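Local structure of DNMT2 (Spodoptera frugiperda, 4H0N) at residues Y163-F175 against V321-E333. The protein probably methylates cytosine 38 in the anticodon loop of tRNA(Asp) and also has cytosine-5 methyltransferase activity on DNA, using S-adenosyl-L-methionine as methyl donor. The protein carries 3 engineered substitutions. Residues are numbered along the deposited sequence; the frame is centred on the assembly and turned at random.
Sequences YCTARRNNLTWPF and VKVISELLKILFE
Arg-167 and Trp-173 donate to the carbonyls of Leu-331 and Ile-330, where C-terminal helix 321-332 packs on antiparallel strand 161-168 of the Rossmann-like methyltransferase sheet. The axes of strand 163-168 and the helix run nearly parallel, 24° apart and 8.8 Å at closest approach. Followed outward, Arg-167 first sets CB against Leu-331 CD1 (4.0 Å). CG anti to the backbone N (chi1 -162°) and an extended chi2 carry CD to one face of the Trp-173 indole, toward its rim, and near Leu-331 O; Phe-175 CB covers the opposite face. The chi3 bend then turns the guanidinium, one face of which carries Trp-173 CD1 toward its rim. Arg-167 NH1 donates to Leu-331 O (2.9 Å), which lies in the guanidinium plane, and NH2 bonds weakly back to Leu-171 O. Trp-173 NE1 reaches Ile-330 O at 3.0 Å, nearly straight at 169° and in the ring plane. Ile-330 O also accepts from Glu-333 N, the two donors arriving from opposite faces of its carbonyl plane.

Farther back, Leu-331 CD1 meets Thr-165 CB, and Leu-327 CD1 makes a CH-pi contact over one face of Tyr-163, 3.8 Å from the ring centroid. Ile-324 CG1 approaches Tyr-163 CE1; its side chain also touches Met-16 and lies about 7 Å from bound S-adenosyl-L-homocysteine. Back at the helix C-terminal end, Ile-330 CG2 sits over the Phe-175 ring, 3.9 Å from its centroid, while Glu-333 OE1 lies at that ring's edge.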
ATOM      1  N   TYR A 163       7.387   7.099   5.016  1.00 22.32           N
ATOM      2  CA  TYR A 163       6.321   8.076   5.214  1.00 23.51           C
ATOM      3  C   TYR A 163       6.871   9.436   5.593  1.00 25.68           C
ATOM      4  O   TYR A 163       7.887   9.544   6.277  1.00 21.67           O
ATOM      5  CB  TYR A 163       5.349   7.624   6.296  1.00 19.06           C
ATOM      6  CG  TYR A 163       4.618   6.352   5.967  1.00 24.57           C
ATOM      7  CD1 TYR A 163       3.439   6.378   5.232  1.00 22.81           C
ATOM      8  CD2 TYR A 163       5.103   5.119   6.392  1.00 26.99           C
ATOM      9  CE1 TYR A 163       2.760   5.211   4.936  1.00 22.54           C
ATOM     10  CE2 TYR A 163       4.435   3.948   6.094  1.00 17.83           C
ATOM     11  CZ  TYR A 163       3.263   4.002   5.370  1.00 22.31           C
ATOM     12  OH  TYR A 163       2.589   2.843   5.072  1.00 22.57           O
ATOM     13  N   CYS A 164       6.179  10.475   5.146  1.00 26.68           N
ATOM     14  CA  CYS A 164       6.502  11.829   5.548  1.00 25.22           C
ATOM     15  C   CYS A 164       5.227  12.576   5.919  1.00 24.99           C
ATOM     16  O   CYS A 164       4.317  12.713   5.100  1.00 27.89           O
ATOM     17  CB  CYS A 164       7.235  12.555   4.420  1.00 32.21           C
ATOM     18  SG  CYS A 164       7.693  14.251   4.834  1.00 36.68           S
ATOM     19  N   THR A 165       5.149  13.029   7.164  1.00 21.18           N
ATOM     20  CA  THR A 165       4.056  13.898   7.584  1.00 24.18           C
ATOM     21  C   THR A 165       4.564  15.334   7.609  1.00 23.22           C
ATOM     22  O   THR A 165       5.317  15.717   8.500  1.00 25.88           O
ATOM     23  CB  THR A 165       3.494  13.498   8.962  1.00 25.64           C
ATOM     24  OG1 THR A 165       4.573  13.272   9.876  1.00 21.21           O
ATOM     25  CG2 THR A 165       2.666  12.227   8.852  1.00 20.59           C
ATOM     26  N   ALA A 166       4.172  16.116   6.606  1.00 22.96           N
ATOM     27  CA  ALA A 166       4.647  17.487   6.461  1.00 23.88           C
ATOM     28  C   ALA A 166       3.536  18.462   6.805  1.00 24.52           C
ATOM     29  O   ALA A 166       2.368  18.220   6.506  1.00 24.60           O
ATOM     30  CB  ALA A 166       5.157  17.730   5.058  1.00 24.48           C
ATOM     31  N   ARG A 167       3.913  19.574   7.419  1.00 25.19           N
ATOM     32  CA  ARG A 167       2.954  20.453   8.058  1.00 25.90           C
ATOM     33  C   ARG A 167       3.473  21.896   8.071  1.00 36.29           C
ATOM     34  O   ARG A 167       4.680  22.126   8.190  1.00 27.04           O
ATOM     35  CB  ARG A 167       2.752  19.958   9.483  1.00 25.52           C
ATOM     36  CG  ARG A 167       1.517  20.441  10.164  1.00 26.27           C
ATOM     37  CD  ARG A 167       1.558  20.005  11.608  1.00 26.16           C
ATOM     38  NE  ARG A 167       1.010  21.026  12.494  1.00 27.47           N
ATOM     39  CZ  ARG A 167      -0.119  20.890  13.173  1.00 32.45           C
ATOM     40  NH1 ARG A 167      -0.819  19.766  13.083  1.00 31.76           N
ATOM     41  NH2 ARG A 167      -0.541  21.875  13.951  1.00 44.29           N
ATOM     42  N   ARG A 168       2.566  22.863   7.940  1.00 27.97           N
ATOM     43  CA  ARG A 168       2.938  24.278   8.014  1.00 29.12           C
ATOM     44  C   ARG A 168       3.351  24.647   9.431  1.00 29.30           C
ATOM     45  O   ARG A 168       2.688  24.263  10.397  1.00 29.17           O
ATOM     46  CB  ARG A 168       1.790  25.171   7.538  1.00 30.36           C
ATOM     47  CG  ARG A 168       1.726  25.331   6.028  1.00 44.23           C
ATOM     48  CD  ARG A 168       2.389  26.624   5.569  1.00 52.06           C
ATOM     49  NE  ARG A 168       2.918  26.523   4.208  1.00 64.13           N
ATOM     50  CZ  ARG A 168       2.171  26.472   3.106  1.00 63.15           C
ATOM     51  NH1 ARG A 168       0.848  26.502   3.190  1.00 68.90           N
ATOM     52  NH2 ARG A 168       2.749  26.385   1.914  1.00 49.78           N
ATOM     53  N   ASN A 169       4.443  25.395   9.560  1.00 29.82           N
ATOM     54  CA  ASN A 169       5.026  25.637  10.877  1.00 30.14           C
ATOM     55  C   ASN A 169       4.311  26.669  11.724  1.00 31.31           C
ATOM     56  O   ASN A 169       4.659  26.855  12.884  1.00 73.09           O
ATOM     57  CB  ASN A 169       6.526  25.954  10.796  1.00 42.62           C
ATOM     58  CG  ASN A 169       6.840  27.162   9.927  1.00 36.91           C
ATOM     59  OD1 ASN A 169       5.989  28.018   9.682  1.00 39.34           O
ATOM     60  ND2 ASN A 169       8.082  27.238   9.463  1.00 36.54           N
ATOM     61  N   ASN A 170       3.311  27.330  11.156  1.00 42.56           N
ATOM     62  CA  ASN A 170       2.564  28.340  11.901  1.00 44.10           C
ATOM     63  C   ASN A 170       1.318  27.768  12.570  1.00 48.40           C
ATOM     64  O   ASN A 170       0.527  28.493  13.173  1.00 52.04           O
ATOM     65  CB  ASN A 170       2.208  29.523  11.004  1.00 42.54           C
ATOM     66  CG  ASN A 170       1.570  29.094   9.700  1.00 44.73           C
ATOM     67  OD1 ASN A 170       1.555  27.910   9.364  1.00 44.24           O
ATOM     68  ND2 ASN A 170       1.049  30.057   8.951  1.00 47.89           N
ATOM     69  N   LEU A 171       1.155  26.457  12.455  1.00 47.41           N
ATOM     70  CA  LEU A 171       0.101  25.749  13.153  1.00 47.08           C
ATOM     71  C   LEU A 171       0.778  24.985  14.280  1.00 55.21           C
ATOM     72  O   LEU A 171       1.756  24.273  14.049  1.00 70.14           O
ATOM     73  CB  LEU A 171      -0.605  24.787  12.198  1.00 37.85           C
ATOM     74  CG  LEU A 171      -0.798  25.312  10.771  1.00 38.48           C
ATOM     75  CD1 LEU A 171      -1.314  24.221   9.842  1.00 31.00           C
ATOM     76  CD2 LEU A 171      -1.727  26.517  10.759  1.00 33.64           C
ATOM     77  N   THR A 172       0.275  25.148  15.496  1.00 44.76           N
ATOM     78  CA  THR A 172       0.903  24.552  16.670  1.00 41.93           C
ATOM     79  C   THR A 172       0.890  23.041  16.620  1.00 36.93           C
ATOM     80  O   THR A 172      -0.176  22.425  16.706  1.00 42.40           O
ATOM     81  CB  THR A 172       0.186  24.967  17.948  1.00 48.35           C
ATOM     82  OG1 THR A 172      -1.230  24.811  17.767  1.00 55.82           O
ATOM     83  CG2 THR A 172       0.513  26.411  18.288  1.00 42.77           C
ATOM     84  N   TRP A 173       2.079  22.455  16.499  1.00 31.91           N
ATOM     85  CA  TRP A 173       2.233  21.007  16.423  1.00 28.96           C
ATOM     86  C   TRP A 173       2.896  20.439  17.675  1.00 30.16           C
ATOM     87  O   TRP A 173       4.112  20.552  17.844  1.00 29.46           O
ATOM     88  CB  TRP A 173       3.059  20.631  15.199  1.00 27.75           C
ATOM     89  CG  TRP A 173       2.841  19.217  14.741  1.00 34.33           C
ATOM     90  CD1 TRP A 173       1.795  18.399  15.065  1.00 31.77           C
ATOM     91  CD2 TRP A 173       3.691  18.454  13.870  1.00 32.36           C
ATOM     92  NE1 TRP A 173       1.943  17.178  14.449  1.00 32.27           N
ATOM     93  CE2 TRP A 173       3.095  17.189  13.711  1.00 24.57           C
ATOM     94  CE3 TRP A 173       4.898  18.724  13.215  1.00 25.36           C
ATOM     95  CZ2 TRP A 173       3.666  16.194  12.924  1.00 23.58           C
ATOM     96  CZ3 TRP A 173       5.461  17.736  12.429  1.00 24.48           C
ATOM     97  CH2 TRP A 173       4.847  16.486  12.291  1.00 25.32           C
ATOM     98  N   PRO A 174       2.095  19.812  18.549  1.00 29.76           N
ATOM     99  CA  PRO A 174       2.541  19.223  19.815  1.00 30.46           C
ATOM    100  C   PRO A 174       3.550  18.100  19.613  1.00 29.41           C
ATOM    101  O   PRO A 174       4.324  17.804  20.517  1.00 30.18           O
ATOM    102  CB  PRO A 174       1.251  18.646  20.407  1.00 30.96           C
ATOM    103  CG  PRO A 174       0.150  19.388  19.730  1.00 31.18           C
ATOM    104  CD  PRO A 174       0.645  19.656  18.353  1.00 29.91           C
ATOM    105  N   PHE A 175       3.543  17.487  18.435  1.00 27.90           N
ATOM    106  CA  PHE A 175       4.406  16.340  18.171  1.00 31.20           C
ATOM    107  C   PHE A 175       5.894  16.667  18.265  1.00 30.11           C
ATOM    108  O   PHE A 175       6.377  17.564  17.582  1.00 35.92           O
ATOM    109  CB  PHE A 175       4.105  15.741  16.797  1.00 28.09           C
ATOM    110  CG  PHE A 175       4.885  14.497  16.511  1.00 31.45           C
ATOM    111  CD1 PHE A 175       4.573  13.314  17.154  1.00 29.34           C
ATOM    112  CD2 PHE A 175       5.943  14.511  15.621  1.00 31.66           C
ATOM    113  CE1 PHE A 175       5.290  12.167  16.906  1.00 27.84           C
ATOM    114  CE2 PHE A 175       6.666  13.362  15.371  1.00 27.84           C
ATOM    115  CZ  PHE A 175       6.338  12.190  16.013  1.00 28.62           C
ATOM    116  N   VAL A 321      -4.337   0.619   5.485  1.00 16.86           N
ATOM    117  CA  VAL A 321      -5.246   1.641   5.982  1.00 17.22           C
ATOM    118  C   VAL A 321      -4.970   2.032   7.441  1.00 17.48           C
ATOM    119  O   VAL A 321      -5.134   3.188   7.821  1.00 17.59           O
ATOM    120  CB  VAL A 321      -6.725   1.209   5.767  1.00 18.01           C
ATOM    121  CG1 VAL A 321      -7.688   2.098   6.528  1.00 24.11           C
ATOM    122  CG2 VAL A 321      -7.056   1.210   4.287  1.00 18.04           C
ATOM    123  N   LYS A 322      -4.518   1.076   8.244  1.00 28.03           N
ATOM    124  CA  LYS A 322      -4.300   1.327   9.668  1.00 27.82           C
ATOM    125  C   LYS A 322      -3.113   2.241   9.951  1.00 26.23           C
ATOM    126  O   LYS A 322      -3.218   3.184  10.732  1.00 35.97           O
ATOM    127  CB  LYS A 322      -4.140   0.011  10.425  1.00 26.98           C
ATOM    128  CG  LYS A 322      -3.652   0.166  11.847  1.00 19.98           C
ATOM    129  CD  LYS A 322      -4.555  -0.580  12.801  1.00 45.24           C
ATOM    130  CE  LYS A 322      -3.806  -0.962  14.066  1.00 47.16           C
ATOM    131  NZ  LYS A 322      -4.709  -1.326  15.191  1.00 48.88           N
ATOM    132  N   VAL A 323      -1.983   1.956   9.318  1.00 25.71           N
ATOM    133  CA  VAL A 323      -0.782   2.755   9.520  1.00 26.54           C
ATOM    134  C   VAL A 323      -1.015   4.224   9.162  1.00 31.98           C
ATOM    135  O   VAL A 323      -0.590   5.123   9.891  1.00 33.67           O
ATOM    136  CB  VAL A 323       0.403   2.199   8.710  1.00 20.44           C
ATOM    137  CG1 VAL A 323       1.632   3.075   8.886  1.00 21.93           C
ATOM    138  CG2 VAL A 323       0.703   0.771   9.134  1.00 23.97           C
ATOM    139  N   ILE A 324      -1.706   4.467   8.053  1.00 18.51           N
ATOM    140  CA  ILE A 324      -1.943   5.837   7.601  1.00 21.81           C
ATOM    141  C   ILE A 324      -2.894   6.577   8.536  1.00 25.93           C
ATOM    142  O   ILE A 324      -2.711   7.763   8.822  1.00 26.26           O
ATOM    143  CB  ILE A 324      -2.475   5.870   6.159  1.00 16.27           C
ATOM    144  CG1 ILE A 324      -1.406   5.348   5.208  1.00 15.97           C
ATOM    145  CG2 ILE A 324      -2.884   7.279   5.753  1.00 16.41           C
ATOM    146  CD1 ILE A 324      -1.828   5.392   3.800  1.00 15.99           C
ATOM    147  N   SER A 325      -3.902   5.859   9.017  1.00 25.56           N
ATOM    148  CA  SER A 325      -4.832   6.407   9.985  1.00 18.46           C
ATOM    149  C   SER A 325      -4.070   6.867  11.228  1.00 26.70           C
ATOM    150  O   SER A 325      -4.333   7.944  11.775  1.00 22.06           O
ATOM    151  CB  SER A 325      -5.881   5.360  10.346  1.00 30.92           C
ATOM    152  OG  SER A 325      -6.915   5.925  11.131  1.00 43.98           O
ATOM    153  N   GLU A 326      -3.104   6.062  11.659  1.00 19.06           N
ATOM    154  CA  GLU A 326      -2.284   6.427  12.812  1.00 19.87           C
ATOM    155  C   GLU A 326      -1.379   7.633  12.563  1.00 19.60           C
ATOM    156  O   GLU A 326      -1.141   8.425  13.472  1.00 24.08           O
ATOM    157  CB  GLU A 326      -1.472   5.229  13.308  1.00 21.74           C
ATOM    158  CG  GLU A 326      -2.329   4.138  13.929  1.00 23.51           C
ATOM    159  CD  GLU A 326      -3.177   4.648  15.085  1.00 40.28           C
ATOM    160  OE1 GLU A 326      -2.627   5.311  15.994  1.00 43.06           O
ATOM    161  OE2 GLU A 326      -4.400   4.393  15.080  1.00 48.58           O
ATOM    162  N   LEU A 327      -0.869   7.770  11.341  1.00 49.35           N
ATOM    163  CA  LEU A 327      -0.024   8.912  10.993  1.00 18.54           C
ATOM    164  C   LEU A 327      -0.871  10.169  10.837  1.00 24.18           C
ATOM    165  O   LEU A 327      -0.444  11.266  11.209  1.00 25.02           O
ATOM    166  CB  LEU A 327       0.761   8.641   9.708  1.00 17.81           C
ATOM    167  CG  LEU A 327       1.879   7.598   9.756  1.00 17.91           C
ATOM    168  CD1 LEU A 327       2.373   7.293   8.360  1.00 17.32           C
ATOM    169  CD2 LEU A 327       3.025   8.070  10.624  1.00 18.82           C
ATOM    170  N   LEU A 328      -2.072  10.005  10.286  1.00 18.31           N
ATOM    171  CA  LEU A 328      -3.025  11.110  10.182  1.00 18.60           C
ATOM    172  C   LEU A 328      -3.355  11.694  11.554  1.00 19.66           C
ATOM    173  O   LEU A 328      -3.435  12.913  11.703  1.00 24.39           O
ATOM    174  CB  LEU A 328      -4.305  10.676   9.459  1.00 24.69           C
ATOM    175  CG  LEU A 328      -4.224  10.544   7.935  1.00 27.09           C
ATOM    176  CD1 LEU A 328      -5.488   9.907   7.381  1.00 31.28           C
ATOM    177  CD2 LEU A 328      -3.995  11.896   7.296  1.00 26.20           C
ATOM    178  N   LYS A 329      -3.536  10.830  12.552  1.00 22.67           N
ATOM    179  CA  LYS A 329      -3.750  11.293  13.925  1.00 28.54           C
ATOM    180  C   LYS A 329      -2.570  12.129  14.405  1.00 27.31           C
ATOM    181  O   LYS A 329      -2.751  13.186  15.008  1.00 24.41           O
ATOM    182  CB  LYS A 329      -3.975  10.121  14.881  1.00 27.18           C
ATOM    183  CG  LYS A 329      -5.269   9.377  14.640  1.00 31.59           C
ATOM    184  CD  LYS A 329      -5.364   8.136  15.505  1.00 30.99           C
ATOM    185  CE  LYS A 329      -6.432   7.202  14.974  1.00 36.25           C
ATOM    186  NZ  LYS A 329      -6.989   6.334  16.043  1.00 45.63           N
ATOM    187  N   ILE A 330      -1.365  11.651  14.127  1.00 21.57           N
ATOM    188  CA  ILE A 330      -0.158  12.351  14.536  1.00 22.16           C
ATOM    189  C   ILE A 330      -0.009  13.679  13.790  1.00 31.72           C
ATOM    190  O   ILE A 330       0.258  14.718  14.398  1.00 31.27           O
ATOM    191  CB  ILE A 330       1.080  11.464  14.319  1.00 21.92           C
ATOM    192  CG1 ILE A 330       1.103  10.349  15.364  1.00 22.83           C
ATOM    193  CG2 ILE A 330       2.356  12.278  14.390  1.00 22.49           C
ATOM    194  CD1 ILE A 330       2.201   9.351  15.160  1.00 22.72           C
ATOM    195  N   LEU A 331      -0.210  13.637  12.477  1.00 29.31           N
ATOM    196  CA  LEU A 331      -0.066  14.814  11.628  1.00 20.41           C
ATOM    197  C   LEU A 331      -0.992  15.966  12.032  1.00 29.09           C
ATOM    198  O   LEU A 331      -0.645  17.137  11.871  1.00 31.91           O
ATOM    199  CB  LEU A 331      -0.309  14.434  10.163  1.00 20.76           C
ATOM    200  CG  LEU A 331      -0.232  15.550   9.111  1.00 20.98           C
ATOM    201  CD1 LEU A 331       1.101  16.285   9.183  1.00 19.86           C
ATOM    202  CD2 LEU A 331      -0.472  15.004   7.711  1.00 18.60           C
ATOM    203  N   PHE A 332      -2.162  15.635  12.565  1.00 21.35           N
ATOM    204  CA  PHE A 332      -3.177  16.643  12.854  1.00 22.07           C
ATOM    205  C   PHE A 332      -3.305  16.987  14.336  1.00 32.48           C
ATOM    206  O   PHE A 332      -4.137  17.812  14.716  1.00 33.68           O
ATOM    207  CB  PHE A 332      -4.533  16.212  12.287  1.00 21.79           C
ATOM    208  CG  PHE A 332      -4.613  16.299  10.788  1.00 34.84           C
ATOM    209  CD1 PHE A 332      -5.315  17.328  10.178  1.00 35.05           C
ATOM    210  CD2 PHE A 332      -3.972  15.366   9.987  1.00 23.07           C
ATOM    211  CE1 PHE A 332      -5.384  17.417   8.794  1.00 29.38           C
ATOM    212  CE2 PHE A 332      -4.039  15.452   8.609  1.00 24.08           C
ATOM    213  CZ  PHE A 332      -4.746  16.476   8.011  1.00 19.80           C
ATOM    214  N   GLU A 333      -2.484  16.369  15.175  1.00 34.21           N
ATOM    215  CA  GLU A 333      -2.550  16.658  16.599  1.00 42.82           C
ATOM    216  C   GLU A 333      -1.927  18.024  16.891  1.00 45.73           C
ATOM    217  O   GLU A 333      -2.632  19.013  17.109  1.00 44.38           O
ATOM    218  CB  GLU A 333      -1.861  15.563  17.415  1.00 26.30           C
ATOM    219  CG  GLU A 333      -0.355  15.706  17.489  1.00 38.38           C
ATOM    220  CD  GLU A 333       0.319  14.496  18.115  1.00 39.62           C
ATOM    221  OE1 GLU A 333       1.436  14.652  18.652  1.00 44.29           O
ATOM    222  OE2 GLU A 333      -0.260  13.389  18.064  1.00 37.28           O
TER